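Local coordinates for protein dehydrogenase (Thermotoga maritima, PDB 3EZY) that catalyses the NAD(+)-dependent oxidation of myo-inositol to scyllo-inosose and probably serves in myo-inositol degradation, at residues T76-V81 with D105-E110; C93-S98 with T174-D179; R124-N129 with L286-T291; M180-M185 with G306-M311. All coordinates share one frame; numbering follows the deposited sequence.

In the fold
The four contacts run from the dinucleotide-binding domain to a surface contact between helices 174-185 and 306-325. Contact 1 is the buried one, an apolar helix pair flanking the parallel Rossmann sheet. Contacts 2 and 3 are partly buried. Contact 2, nearest the chain's centre, carries the loop after strand 90-94 to helix 174-185 by apolar touches, and His77 of contact 1 hydrogen-bonds to its Pro96. Contact 3 lays an aromatic ring on helix 277-298. Contact 4 uses helix 174-185 again, now through a salt bridge and a water. Arg125 of contact 3 pairs with Asp179 of contact 2 and, weakly, with Asp308 of contact 4, while Lys310 bridges back to Asp105 of contact 1.

Contact 1: residues T76-V81 with D105-E110; sequences THSELV and DRMIEE
Met107 reaches from helix 101-114 across to helix 77-86, and its thioether chain makes nearly the whole contact. From CB the chain leaves with CG anti to the carbonyl carbon (chi1 -67°), and CG comes 3.7 Å from Ser78 OG. The next atom, SD, sits over the Ser78 backbone, 3.7 Å from Ser78 CA, with the hydroxyl oxygen scarcely farther off. A bend at chi3 (79°) then turns the methyl toward Val81, where Met107 CE meets Val81 CG2 at 3.9 Å. Met107 CE also lies 4.0 Å from His77 O. The Val81 and Met107 side chains cross at about a right angle, the valine offering CB and one methyl to the tip of the methionine. The helix axes run nearly parallel, 9° apart and 9.5 Å from each other; the two helices follow each other on one side of the Rossmann sheet, with strand 90-94 between them in sequence. Val81 also rests on Val91 and Cys93 of that strand, while Leu97 touches Met107 from the following loop. The His77 ring turns elsewhere, its ND1 bonded to Pro96 O. Cut back to alanine, Met107 would probably leave Val81 CG2 and Ser78 CA without their neighbour across the helices. With no hydrogen bond joining the two segments, their hold on each other is one of shape and van der Waals contact, for which a flexible, weakly polar thioether suits both a hydroxyl and a methyl neighbour.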
loop_
_atom_site.group_PDB
_atom_site.type_symbol
_atom_site.label_atom_id
_atom_site.label_comp_id
_atom_site.label_asym_id
_atom_site.label_seq_id
_atom_site.Cartn_x
_atom_site.Cartn_y
_atom_site.Cartn_z
ATOM N N THR A 76 27.001 29.057 -21.033
ATOM C CA THR A 76 27.664 28.730 -22.304
ATOM C C THR A 76 26.718 28.082 -23.318
ATOM O O THR A 76 27.105 27.841 -24.446
ATOM C CB THR A 76 28.880 27.804 -22.115
ATOM O OG1 THR A 76 28.443 26.539 -21.615
ATOM C CG2 THR A 76 29.863 28.399 -21.095
ATOM N N HIS A 77 25.471 27.835 -22.939
ATOM C CA HIS A 77 24.615 26.987 -23.797
ATOM C C HIS A 77 24.304 27.630 -25.122
ATOM O O HIS A 77 24.369 26.980 -26.168
ATOM C CB HIS A 77 23.283 26.615 -23.117
ATOM C CG HIS A 77 23.422 25.609 -22.017
ATOM N ND1 HIS A 77 22.352 25.211 -21.235
ATOM C CD2 HIS A 77 24.499 24.918 -21.564
ATOM C CE1 HIS A 77 22.761 24.298 -20.368
ATOM N NE2 HIS A 77 24.057 24.108 -20.540
ATOM N N SER A 78 23.951 28.905 -25.073
ATOM C CA SER A 78 23.569 29.624 -26.264
ATOM C C SER A 78 24.700 29.618 -27.297
ATOM O O SER A 78 24.509 29.261 -28.446
ATOM C CB SER A 78 23.240 31.081 -25.912
ATOM O OG SER A 78 22.569 31.653 -27.004
ATOM N N GLU A 79 25.878 30.050 -26.874
ATOM C CA GLU A 79 27.013 30.072 -27.783
ATOM C C GLU A 79 27.308 28.709 -28.416
ATOM O O GLU A 79 27.509 28.614 -29.617
ATOM C CB GLU A 79 28.277 30.585 -27.090
ATOM C CG GLU A 79 29.506 30.413 -28.016
ATOM C CD GLU A 79 30.829 30.567 -27.270
ATOM O OE1 GLU A 79 31.882 30.128 -27.797
ATOM O OE2 GLU A 79 30.808 31.120 -26.141
ATOM N N LEU A 80 27.352 27.663 -27.606
ATOM C CA LEU A 80 27.644 26.345 -28.097
ATOM C C LEU A 80 26.579 25.811 -29.008
ATOM O O LEU A 80 26.902 25.196 -30.020
ATOM C CB LEU A 80 27.887 25.358 -26.947
ATOM C CG LEU A 80 29.136 25.761 -26.137
ATOM C CD1 LEU A 80 29.285 24.907 -24.883
ATOM C CD2 LEU A 80 30.373 25.664 -27.088
ATOM N N VAL A 81 25.307 26.000 -28.659
ATOM C CA VAL A 81 24.243 25.455 -29.522
ATOM C C VAL A 81 24.226 26.202 -30.884
ATOM O O VAL A 81 23.992 25.606 -31.934
ATOM C CB VAL A 81 22.866 25.551 -28.831
ATOM C CG1 VAL A 81 21.717 25.391 -29.893
ATOM C CG2 VAL A 81 22.742 24.487 -27.728
ATOM N N ASP A 105 15.421 32.326 -28.304
ATOM C CA ASP A 105 14.858 32.588 -29.657
ATOM C C ASP A 105 15.957 32.441 -30.712
ATOM O O ASP A 105 15.758 31.863 -31.770
ATOM C CB ASP A 105 14.164 33.977 -29.734
ATOM C CG ASP A 105 12.753 33.980 -29.084
ATOM O OD1 ASP A 105 12.051 32.928 -29.133
ATOM O OD2 ASP A 105 12.347 35.028 -28.504
ATOM N N ARG A 106 17.145 32.926 -30.412
ATOM C CA ARG A 106 18.263 32.780 -31.353
ATOM C C ARG A 106 18.687 31.333 -31.579
ATOM O O ARG A 106 18.953 30.909 -32.720
ATOM C CB ARG A 106 19.467 33.595 -30.904
ATOM C CG ARG A 106 19.652 34.887 -31.683
ATOM C CD ARG A 106 21.124 35.125 -31.987
ATOM N NE ARG A 106 21.511 34.588 -33.290
ATOM C CZ ARG A 106 22.767 34.563 -33.726
ATOM N NH1 ARG A 106 23.736 35.045 -32.956
ATOM N NH2 ARG A 106 23.057 34.063 -34.925
ATOM N N MET A 107 18.754 30.560 -30.488
ATOM C CA MET A 107 19.091 29.119 -30.542
ATOM C C MET A 107 18.121 28.364 -31.468
ATOM O O MET A 107 18.515 27.606 -32.363
ATOM C CB MET A 107 19.059 28.547 -29.095
ATOM C CG MET A 107 20.164 29.100 -28.142
ATOM S SD MET A 107 19.908 28.876 -26.328
ATOM C CE MET A 107 20.397 27.163 -26.225
ATOM N N ILE A 108 16.828 28.564 -31.250
ATOM C CA ILE A 108 15.802 27.984 -32.100
ATOM C C ILE A 108 15.900 28.462 -33.562
ATOM O O ILE A 108 15.882 27.655 -34.476
ATOM C CB ILE A 108 14.407 28.330 -31.544
ATOM C CG1 ILE A 108 14.142 27.592 -30.215
ATOM C CG2 ILE A 108 13.325 28.055 -32.580
ATOM C CD1 ILE A 108 12.957 28.172 -29.408
ATOM N N GLU A 109 16.024 29.774 -33.787
ATOM C CA GLU A 109 16.245 30.303 -35.163
ATOM C C GLU A 109 17.421 29.679 -35.931
ATOM O O GLU A 109 17.285 29.243 -37.065
ATOM C CB GLU A 109 16.535 31.794 -35.086
ATOM C CG GLU A 109 15.874 32.622 -36.171
ATOM C CD GLU A 109 14.717 33.476 -35.600
ATOM O OE1 GLU A 109 14.732 33.706 -34.357
ATOM O OE2 GLU A 109 13.821 33.916 -36.389
ATOM N N GLU A 110 18.596 29.665 -35.312
ATOM C CA GLU A 110 19.814 29.138 -35.982
ATOM C C GLU A 110 19.785 27.643 -36.262
ATOM O O GLU A 110 20.171 27.186 -37.355
ATOM C CB GLU A 110 21.061 29.510 -35.189
ATOM C CG GLU A 110 21.146 30.995 -34.951
ATOM C CD GLU A 110 21.678 31.718 -36.187
ATOM O OE1 GLU A 110 22.524 31.124 -36.872
ATOM O OE2 GLU A 110 21.230 32.850 -36.479
#

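Contact 2: residues C93-S98 with T174-D179; sequences CEKPLS and TIHDFD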
loop_
_atom_site.group_PDB
_atom_site.type_symbol
_atom_site.label_atom_id
_atom_site.label_comp_id
_atom_site.label_asym_id
_atom_site.label_seq_id
_atom_site.Cartn_x
_atom_site.Cartn_y
_atom_site.Cartn_z
ATOM N N CYS A 93 20.691 19.776 -25.785
ATOM C CA CYS A 93 21.121 20.723 -24.763
ATOM C C CYS A 93 20.471 20.410 -23.411
ATOM O O CYS A 93 19.233 20.389 -23.287
ATOM C CB CYS A 93 20.767 22.172 -25.178
ATOM S SG CYS A 93 21.491 23.456 -24.143
ATOM N N GLU A 94 21.303 20.240 -22.390
ATOM C CA GLU A 94 20.799 20.029 -21.044
ATOM C C GLU A 94 19.919 21.207 -20.616
ATOM O O GLU A 94 20.084 22.354 -21.111
ATOM C CB GLU A 94 21.968 19.848 -20.036
ATOM C CG GLU A 94 22.271 18.369 -19.708
ATOM C CD GLU A 94 20.992 17.608 -19.308
ATOM O OE1 GLU A 94 20.752 16.484 -19.801
ATOM O OE2 GLU A 94 20.210 18.150 -18.497
ATOM N N LYS A 95 18.984 20.924 -19.712
ATOM C CA LYS A 95 18.204 21.924 -19.031
ATOM C C LYS A 95 19.132 22.851 -18.260
ATOM O O LYS A 95 20.129 22.387 -17.686
ATOM C CB LYS A 95 17.245 21.224 -18.023
ATOM C CG LYS A 95 16.771 22.132 -16.843
ATOM C CD LYS A 95 17.743 22.193 -15.654
ATOM C CE LYS A 95 17.096 22.818 -14.437
ATOM N NZ LYS A 95 18.086 23.419 -13.483
ATOM N N PRO A 96 18.819 24.173 -18.231
ATOM C CA PRO A 96 17.848 24.842 -19.075
ATOM C C PRO A 96 18.587 25.325 -20.317
ATOM O O PRO A 96 19.802 25.542 -20.259
ATOM C CB PRO A 96 17.459 26.051 -18.244
ATOM C CG PRO A 96 18.734 26.430 -17.619
ATOM C CD PRO A 96 19.377 25.088 -17.228
ATOM N N LEU A 97 17.868 25.473 -21.422
ATOM C CA LEU A 97 18.443 26.005 -22.655
ATOM C C LEU A 97 19.226 27.269 -22.364
ATOM O O LEU A 97 20.411 27.361 -22.656
ATOM C CB LEU A 97 17.321 26.334 -23.630
ATOM C CG LEU A 97 16.727 25.169 -24.401
ATOM C CD1 LEU A 97 15.811 25.747 -25.491
ATOM C CD2 LEU A 97 17.845 24.331 -25.006
ATOM N N SER A 98 18.543 28.255 -21.809
ATOM C CA SER A 98 19.173 29.475 -21.333
ATOM C C SER A 98 18.189 30.131 -20.374
ATOM O O SER A 98 16.993 29.800 -20.373
ATOM C CB SER A 98 19.481 30.440 -22.502
ATOM O OG SER A 98 20.088 31.614 -21.975
ATOM N N THR A 174 11.340 24.611 -10.754
ATOM C CA THR A 174 9.977 24.484 -11.247
ATOM C C THR A 174 9.966 24.286 -12.728
ATOM O O THR A 174 9.044 23.711 -13.283
ATOM C CB THR A 174 9.126 25.703 -10.911
ATOM O OG1 THR A 174 9.451 26.149 -9.598
ATOM C CG2 THR A 174 7.636 25.343 -10.989
ATOM N N ILE A 175 11.018 24.721 -13.386
ATOM C CA ILE A 175 11.106 24.509 -14.812
ATOM C C ILE A 175 10.683 23.070 -15.241
ATOM O O ILE A 175 9.979 22.883 -16.241
ATOM C CB ILE A 175 12.516 24.865 -15.314
ATOM C CG1 ILE A 175 12.633 24.651 -16.813
ATOM C CG2 ILE A 175 13.609 24.011 -14.615
ATOM C CD1 ILE A 175 14.085 24.983 -17.286
ATOM N N HIS A 176 11.111 22.037 -14.510
ATOM C CA HIS A 176 10.767 20.661 -14.904
ATOM C C HIS A 176 9.286 20.434 -14.777
ATOM O O HIS A 176 8.674 19.756 -15.601
ATOM C CB HIS A 176 11.483 19.641 -14.015
ATOM C CG HIS A 176 12.948 19.512 -14.299
ATOM N ND1 HIS A 176 13.926 19.968 -13.423
ATOM C CD2 HIS A 176 13.605 18.962 -15.348
ATOM C CE1 HIS A 176 15.119 19.732 -13.937
ATOM N NE2 HIS A 176 14.955 19.126 -15.103
ATOM N N ASP A 177 8.718 20.965 -13.707
ATOM C CA ASP A 177 7.267 20.822 -13.414
ATOM C C ASP A 177 6.386 21.556 -14.426
ATOM O O ASP A 177 5.353 21.041 -14.815
ATOM C CB ASP A 177 7.002 21.279 -11.980
ATOM C CG ASP A 177 7.910 20.566 -11.016
ATOM O OD1 ASP A 177 7.945 19.303 -11.150
ATOM O OD2 ASP A 177 8.611 21.227 -10.177
ATOM N N PHE A 178 6.819 22.724 -14.895
ATOM C CA PHE A 178 6.076 23.407 -15.957
ATOM C C PHE A 178 6.095 22.564 -17.245
ATOM O O PHE A 178 5.079 22.447 -17.909
ATOM C CB PHE A 178 6.697 24.773 -16.262
ATOM C CG PHE A 178 6.576 25.777 -15.162
ATOM C CD1 PHE A 178 5.355 26.036 -14.549
ATOM C CD2 PHE A 178 7.701 26.502 -14.758
ATOM C CE1 PHE A 178 5.244 27.047 -13.562
ATOM C CE2 PHE A 178 7.627 27.478 -13.780
ATOM C CZ PHE A 178 6.367 27.757 -13.160
ATOM N N ASP A 179 7.248 21.993 -17.606
ATOM C CA ASP A 179 7.308 21.145 -18.782
ATOM C C ASP A 179 6.423 19.907 -18.548
ATOM O O ASP A 179 5.651 19.487 -19.438
ATOM C CB ASP A 179 8.755 20.705 -19.096
ATOM C CG ASP A 179 8.819 19.776 -20.306
ATOM O OD1 ASP A 179 8.588 20.266 -21.459
ATOM O OD2 ASP A 179 8.991 18.535 -20.105
#
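The torsions of Lys95 and Ile175 set them against each other. In Lys95, CG stands anti to the backbone N (chi1 157°) and a bend at chi2 (-85°) swings the rest of the chain past Ile175 and His176; in Ile175, CG1 is anti to the backbone N (chi1 -180°) and CD1, extended beyond it, reaches back toward the loop. Lys95 CE consequently lies 3.7 Å from Ile175 CG2, the shorter branch, while Ile175 CD1 passes on to Pro96 and meets its CB at 3.7 Å. Lys95 CG also lies 3.9 Å from Ile175 CD1. The lysine runs across the side chain of His176 at about a right angle, its methylenes packing against the imidazole.

Pro96 follows a cis peptide bond, in the Glu-Lys-Pro sequence that Gfo/Idh/MocA dehydrogenases carry at the end of this strand, 90-94, of the Rossmann sheet, and its carbonyl accepts from His77. The contact joins the nucleotide-binding domain to a helix of the C-terminal domain. Beyond CE, Lys95 NZ forms a salt bridge with Asp172, the last residue of helix 169-172. Ile175 is also backed by Ala312 of helix 306-325 and by Phe122. Lys95 thus works in two ways: its aliphatic shaft packs on isoleucine and histidine, while NZ is held by Asp172, which would probably limit how far the chain can swing.

Contact 3: residues R124-N129 with L286-T291; sequences RRFDRN and LEELKT
Glu287 O is gripped by two donors from one residue: Thr291 OG1 at 2.8 Å and, from the opposite face of the carbonyl plane, Thr291 N. The N-H bond is the ordinary helical i to i+4 step, doubled by the hydroxyl, within helix 277-298. Phe126, which ends a 3-10 turn just after the last strand of the Rossmann sheet, lays its ring against this helix. Glu288 CA stands over one ring face in a CH-pi contact, 3.8 Å from the centroid and 17° off the normal. Glu288 CB and CG continue along the same ring, CB coming 3.5 Å from Phe126 CD2, and the carboxylate plane is turned 50° from the ring. Glu287 CG packs on Phe126 CB, and Phe119 of strand 118-121 touches both Phe126 and Glu288. Were Phe126 a leucine, the CH-pi contact with Glu288 CA would probably be lost. Beyond Phe126, Asp127 is the N-cap of helix 128-138, its OD1 accepting weakly from Asn129 N and also from Phe130 N, and Arg128 and Asn129 hydrogen-bond to a second subunit. With OG1 anti to the carbonyl carbon (chi1 -55°), Thr291 brings this oxygen 3.4 Å from Phe126 CE1.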
loop_
_atom_site.group_PDB
_atom_site.type_symbol
_atom_site.label_atom_id
_atom_site.label_comp_id
_atom_site.label_asym_id
_atom_site.label_seq_id
_atom_site.Cartn_x
_atom_site.Cartn_y
_atom_site.Cartn_z
ATOM N N ARG A 124 12.838 14.116 -17.222
ATOM C CA ARG A 124 11.742 13.468 -16.491
ATOM C C ARG A 124 10.609 13.022 -17.417
ATOM O O ARG A 124 9.787 12.219 -16.995
ATOM C CB ARG A 124 11.188 14.346 -15.349
ATOM C CG ARG A 124 12.296 14.890 -14.424
ATOM C CD ARG A 124 11.769 15.596 -13.175
ATOM N NE ARG A 124 12.897 16.225 -12.442
ATOM C CZ ARG A 124 12.756 17.219 -11.559
ATOM N NH1 ARG A 124 11.533 17.672 -11.265
ATOM N NH2 ARG A 124 13.825 17.751 -10.954
ATOM N N ARG A 125 10.527 13.538 -18.651
ATOM C CA ARG A 125 9.506 12.960 -19.570
ATOM C C ARG A 125 9.794 11.501 -19.830
ATOM O O ARG A 125 8.932 10.822 -20.360
ATOM C CB ARG A 125 9.475 13.619 -20.937
ATOM C CG ARG A 125 9.087 15.089 -20.900
ATOM C CD ARG A 125 8.721 15.557 -22.285
ATOM N NE ARG A 125 8.393 16.981 -22.321
ATOM C CZ ARG A 125 7.786 17.546 -23.357
ATOM N NH1 ARG A 125 7.535 16.803 -24.411
ATOM N NH2 ARG A 125 7.465 18.849 -23.351
ATOM N N PHE A 126 11.028 11.035 -19.521
ATOM C CA PHE A 126 11.403 9.686 -19.874
ATOM C C PHE A 126 11.517 8.807 -18.659
ATOM O O PHE A 126 12.030 7.703 -18.784
ATOM C CB PHE A 126 12.724 9.666 -20.703
ATOM C CG PHE A 126 12.640 10.509 -21.970
ATOM C CD1 PHE A 126 12.142 9.962 -23.145
ATOM C CD2 PHE A 126 12.973 11.870 -21.945
ATOM C CE1 PHE A 126 12.022 10.733 -24.307
ATOM C CE2 PHE A 126 12.867 12.656 -23.104
ATOM C CZ PHE A 126 12.388 12.075 -24.291
ATOM N N ASP A 127 11.142 9.322 -17.484
ATOM C CA ASP A 127 10.928 8.511 -16.263
ATOM C C ASP A 127 9.827 7.466 -16.531
ATOM O O ASP A 127 8.730 7.797 -16.996
ATOM C CB ASP A 127 10.531 9.468 -15.104
ATOM C CG ASP A 127 10.170 8.739 -13.800
ATOM O OD1 ASP A 127 9.128 8.038 -13.753
ATOM O OD2 ASP A 127 10.897 8.900 -12.789
ATOM N N ARG A 128 10.109 6.183 -16.307
ATOM C CA ARG A 128 9.126 5.184 -16.706
ATOM C C ARG A 128 7.750 5.379 -16.042
ATOM O O ARG A 128 6.735 5.073 -16.670
ATOM C CB ARG A 128 9.613 3.741 -16.450
ATOM C CG ARG A 128 9.857 3.458 -14.985
ATOM C CD ARG A 128 10.705 2.201 -14.743
ATOM N NE ARG A 128 9.898 0.987 -14.795
ATOM C CZ ARG A 128 9.869 0.136 -15.824
ATOM N NH1 ARG A 128 9.098 -0.951 -15.759
ATOM N NH2 ARG A 128 10.620 0.363 -16.913
ATOM N N ASN A 129 7.703 5.873 -14.799
ATOM C CA ASN A 129 6.413 6.101 -14.139
ATOM C C ASN A 129 5.616 7.284 -14.698
ATOM O O ASN A 129 4.423 7.174 -14.935
ATOM C CB ASN A 129 6.657 6.260 -12.637
ATOM C CG ASN A 129 7.397 5.057 -12.066
ATOM O OD1 ASN A 129 6.973 3.949 -12.280
ATOM N ND2 ASN A 129 8.522 5.274 -11.398
ATOM N N LEU A 286 19.186 7.615 -19.495
ATOM C CA LEU A 286 19.507 6.628 -20.501
ATOM C C LEU A 286 18.418 6.652 -21.575
ATOM O O LEU A 286 18.712 6.649 -22.774
ATOM C CB LEU A 286 19.535 5.235 -19.874
ATOM C CG LEU A 286 19.687 4.133 -20.918
ATOM C CD1 LEU A 286 21.089 4.195 -21.601
ATOM C CD2 LEU A 286 19.438 2.744 -20.297
ATOM N N GLU A 287 17.162 6.642 -21.142
ATOM C CA GLU A 287 16.048 6.575 -22.097
ATOM C C GLU A 287 15.888 7.852 -22.940
ATOM O O GLU A 287 15.497 7.807 -24.135
ATOM C CB GLU A 287 14.757 6.323 -21.340
ATOM C CG GLU A 287 13.538 6.173 -22.240
ATOM C CD GLU A 287 13.453 4.784 -22.911
ATOM O OE1 GLU A 287 14.356 3.904 -22.691
ATOM O OE2 GLU A 287 12.466 4.592 -23.664
ATOM N N GLU A 288 16.149 8.987 -22.299
ATOM C CA GLU A 288 16.158 10.287 -22.996
ATOM C C GLU A 288 17.192 10.300 -24.137
ATOM O O GLU A 288 16.927 10.756 -25.254
ATOM C CB GLU A 288 16.479 11.397 -22.007
ATOM C CG GLU A 288 16.531 12.754 -22.674
ATOM C CD GLU A 288 16.908 13.823 -21.731
ATOM O OE1 GLU A 288 17.886 13.644 -20.972
ATOM O OE2 GLU A 288 16.214 14.844 -21.723
ATOM N N LEU A 289 18.383 9.805 -23.847
ATOM C CA LEU A 289 19.489 9.805 -24.818
ATOM C C LEU A 289 19.259 8.822 -25.976
ATOM O O LEU A 289 19.523 9.148 -27.158
ATOM C CB LEU A 289 20.814 9.515 -24.117
ATOM C CG LEU A 289 22.074 9.402 -25.016
ATOM C CD1 LEU A 289 22.104 10.582 -25.918
ATOM C CD2 LEU A 289 23.366 9.376 -24.213
ATOM N N LYS A 290 18.760 7.623 -25.670
ATOM C CA LYS A 290 18.382 6.702 -26.748
ATOM C C LYS A 290 17.372 7.364 -27.697
ATOM O O LYS A 290 17.379 7.094 -28.903
ATOM C CB LYS A 290 17.781 5.400 -26.186
ATOM C CG LYS A 290 18.714 4.604 -25.309
ATOM C CD LYS A 290 18.045 3.243 -24.986
ATOM C CE LYS A 290 18.927 2.369 -24.062
ATOM N NZ LYS A 290 18.051 1.396 -23.252
ATOM N N THR A 291 16.491 8.196 -27.144
ATOM C CA THR A 291 15.440 8.832 -27.945
ATOM C C THR A 291 16.039 9.888 -28.872
ATOM O O THR A 291 15.683 9.946 -30.052
ATOM C CB THR A 291 14.309 9.471 -27.078
ATOM O OG1 THR A 291 13.766 8.474 -26.202
ATOM C CG2 THR A 291 13.179 10.036 -27.953
#

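Contact 4: residues M180-M185 with G306-M311; sequences MARYIM and GEDGKM
Charge comes first: Arg182 of helix 174-185 and Asp308 of helix 306-325 form a salt bridge, Arg182 NH1 to Asp308 OD1 at 3.0 Å. The bond is nearly straight (171°) and leaves in the guanidinium plane, but it reaches the oxygen on its anti side, with the two planes 49° apart, a one-pronged pairing through a single N-H. A water adds a second link, accepting from Arg182 NH1 at 2.7 Å and donating to Asp308 O at 2.9 Å. The apolar part is Met311, whose CB lies over one guanidinium face, 3.7 Å from Arg182 NE, and whose CG follows toward CZ. A bend at chi3 (61°) turns the arginine tip with its edge to the carboxylate and a face to Met311.

Other partners complete the polar ends: Arg182 NH2 bridges to Glu188, and Asp308 OD2 accepts from Ser305 N just before its helix. The contact thus ties together, at the surface, the end of helix 174-185 and the start of helix 306-325. With Asp308 and Glu188 both paired to it, the guanidinium is probably held from turning, and its charge is probably met by two carboxylates, Asp308 being shared weakly with Arg125.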
loop_
_atom_site.group_PDB
_atom_site.type_symbol
_atom_site.label_atom_id
_atom_site.label_comp_id
_atom_site.label_asym_id
_atom_site.label_seq_id
_atom_site.Cartn_x
_atom_site.Cartn_y
_atom_site.Cartn_z
ATOM N N MET A 180 6.521 19.324 -17.350
ATOM C CA MET A 180 5.743 18.107 -17.078
ATOM C C MET A 180 4.229 18.389 -17.211
ATOM O O MET A 180 3.434 17.568 -17.772
ATOM C CB MET A 180 6.084 17.564 -15.689
ATOM C CG MET A 180 5.542 16.151 -15.388
ATOM S SD MET A 180 5.919 14.748 -16.485
ATOM C CE MET A 180 7.660 15.120 -16.742
ATOM N N ALA A 181 3.836 19.544 -16.694
ATOM C CA ALA A 181 2.458 19.981 -16.800
ATOM C C ALA A 181 1.940 19.994 -18.222
ATOM O O ALA A 181 0.841 19.506 -18.481
ATOM C CB ALA A 181 2.278 21.385 -16.134
ATOM N N ARG A 182 2.698 20.611 -19.136
ATOM C CA ARG A 182 2.320 20.706 -20.534
ATOM C C ARG A 182 2.315 19.309 -21.145
ATOM O O ARG A 182 1.408 18.964 -21.881
ATOM C CB ARG A 182 3.321 21.577 -21.318
ATOM C CG ARG A 182 3.295 23.046 -20.865
ATOM C CD ARG A 182 4.277 23.904 -21.693
ATOM N NE ARG A 182 3.938 23.914 -23.111
ATOM C CZ ARG A 182 4.643 23.338 -24.082
ATOM N NH1 ARG A 182 5.757 22.666 -23.807
ATOM N NH2 ARG A 182 4.212 23.433 -25.348
ATOM N N TYR A 183 3.340 18.524 -20.844
ATOM C CA TYR A 183 3.466 17.185 -21.400
ATOM C C TYR A 183 2.327 16.267 -20.949
ATOM O O TYR A 183 1.761 15.522 -21.761
ATOM C CB TYR A 183 4.761 16.624 -20.898
ATOM C CG TYR A 183 5.078 15.203 -21.238
ATOM C CD1 TYR A 183 5.234 14.773 -22.570
ATOM C CD2 TYR A 183 5.340 14.299 -20.211
ATOM C CE1 TYR A 183 5.583 13.456 -22.845
ATOM C CE2 TYR A 183 5.682 13.015 -20.474
ATOM C CZ TYR A 183 5.796 12.597 -21.772
ATOM O OH TYR A 183 6.149 11.295 -21.958
ATOM N N ILE A 184 1.989 16.326 -19.662
ATOM C CA ILE A 184 0.927 15.461 -19.132
ATOM C C ILE A 184 -0.461 15.921 -19.607
ATOM O O ILE A 184 -1.293 15.103 -19.968
ATOM C CB ILE A 184 0.897 15.440 -17.587
ATOM C CG1 ILE A 184 2.224 14.915 -16.982
ATOM C CG2 ILE A 184 -0.369 14.686 -17.047
ATOM C CD1 ILE A 184 2.600 13.531 -17.326
ATOM N N MET A 185 -0.712 17.225 -19.587
ATOM C CA MET A 185 -2.066 17.714 -19.831
ATOM C C MET A 185 -2.412 17.903 -21.308
ATOM O O MET A 185 -3.594 17.991 -21.644
ATOM C CB MET A 185 -2.366 18.992 -19.045
ATOM C CG MET A 185 -2.376 18.791 -17.493
ATOM S SD MET A 185 -3.616 17.675 -16.744
ATOM C CE MET A 185 -4.778 18.986 -16.386
ATOM N N GLY A 306 13.025 22.743 -29.009
ATOM C CA GLY A 306 13.496 23.994 -28.462
ATOM C C GLY A 306 12.350 24.806 -27.928
ATOM O O GLY A 306 12.455 25.493 -26.910
ATOM N N GLU A 307 11.247 24.729 -28.646
ATOM C CA GLU A 307 10.009 25.376 -28.264
ATOM C C GLU A 307 9.496 24.907 -26.878
ATOM O O GLU A 307 8.995 25.716 -26.104
ATOM C CB GLU A 307 8.966 25.137 -29.369
ATOM C CG GLU A 307 9.252 25.932 -30.677
ATOM C CD GLU A 307 10.335 25.302 -31.653
ATOM O OE1 GLU A 307 10.578 25.958 -32.692
ATOM O OE2 GLU A 307 10.924 24.191 -31.438
ATOM N N ASP A 308 9.657 23.616 -26.555
ATOM C CA ASP A 308 9.357 23.119 -25.198
ATOM C C ASP A 308 10.226 23.838 -24.159
ATOM O O ASP A 308 9.727 24.266 -23.139
ATOM C CB ASP A 308 9.576 21.584 -25.100
ATOM C CG ASP A 308 8.536 20.773 -25.895
ATOM O OD1 ASP A 308 7.343 21.099 -25.856
ATOM O OD2 ASP A 308 8.900 19.764 -26.521
ATOM N N GLY A 309 11.529 23.965 -24.436
ATOM C CA GLY A 309 12.450 24.742 -23.604
ATOM C C GLY A 309 11.953 26.181 -23.445
ATOM O O GLY A 309 11.921 26.715 -22.346
ATOM N N LYS A 310 11.554 26.814 -24.539
ATOM C CA LYS A 310 11.047 28.190 -24.462
ATOM C C LYS A 310 9.789 28.359 -23.575
ATOM O O LYS A 310 9.690 29.286 -22.747
ATOM C CB LYS A 310 10.739 28.710 -25.875
ATOM C CG LYS A 310 10.409 30.189 -25.912
ATOM C CD LYS A 310 10.289 30.664 -27.358
ATOM C CE LYS A 310 9.690 32.067 -27.464
ATOM N NZ LYS A 310 9.406 32.345 -28.923
ATOM N N MET A 311 8.807 27.490 -23.766
ATOM C CA MET A 311 7.556 27.601 -22.994
ATOM C C MET A 311 7.783 27.443 -21.485
ATOM O O MET A 311 7.224 28.181 -20.660
ATOM C CB MET A 311 6.542 26.572 -23.481
ATOM C CG MET A 311 6.088 26.774 -24.954
ATOM S SD MET A 311 5.244 28.396 -25.219
ATOM C CE MET A 311 4.370 28.613 -23.606
HETATM O O HOH W 1 7.647 22.758 -21.815
#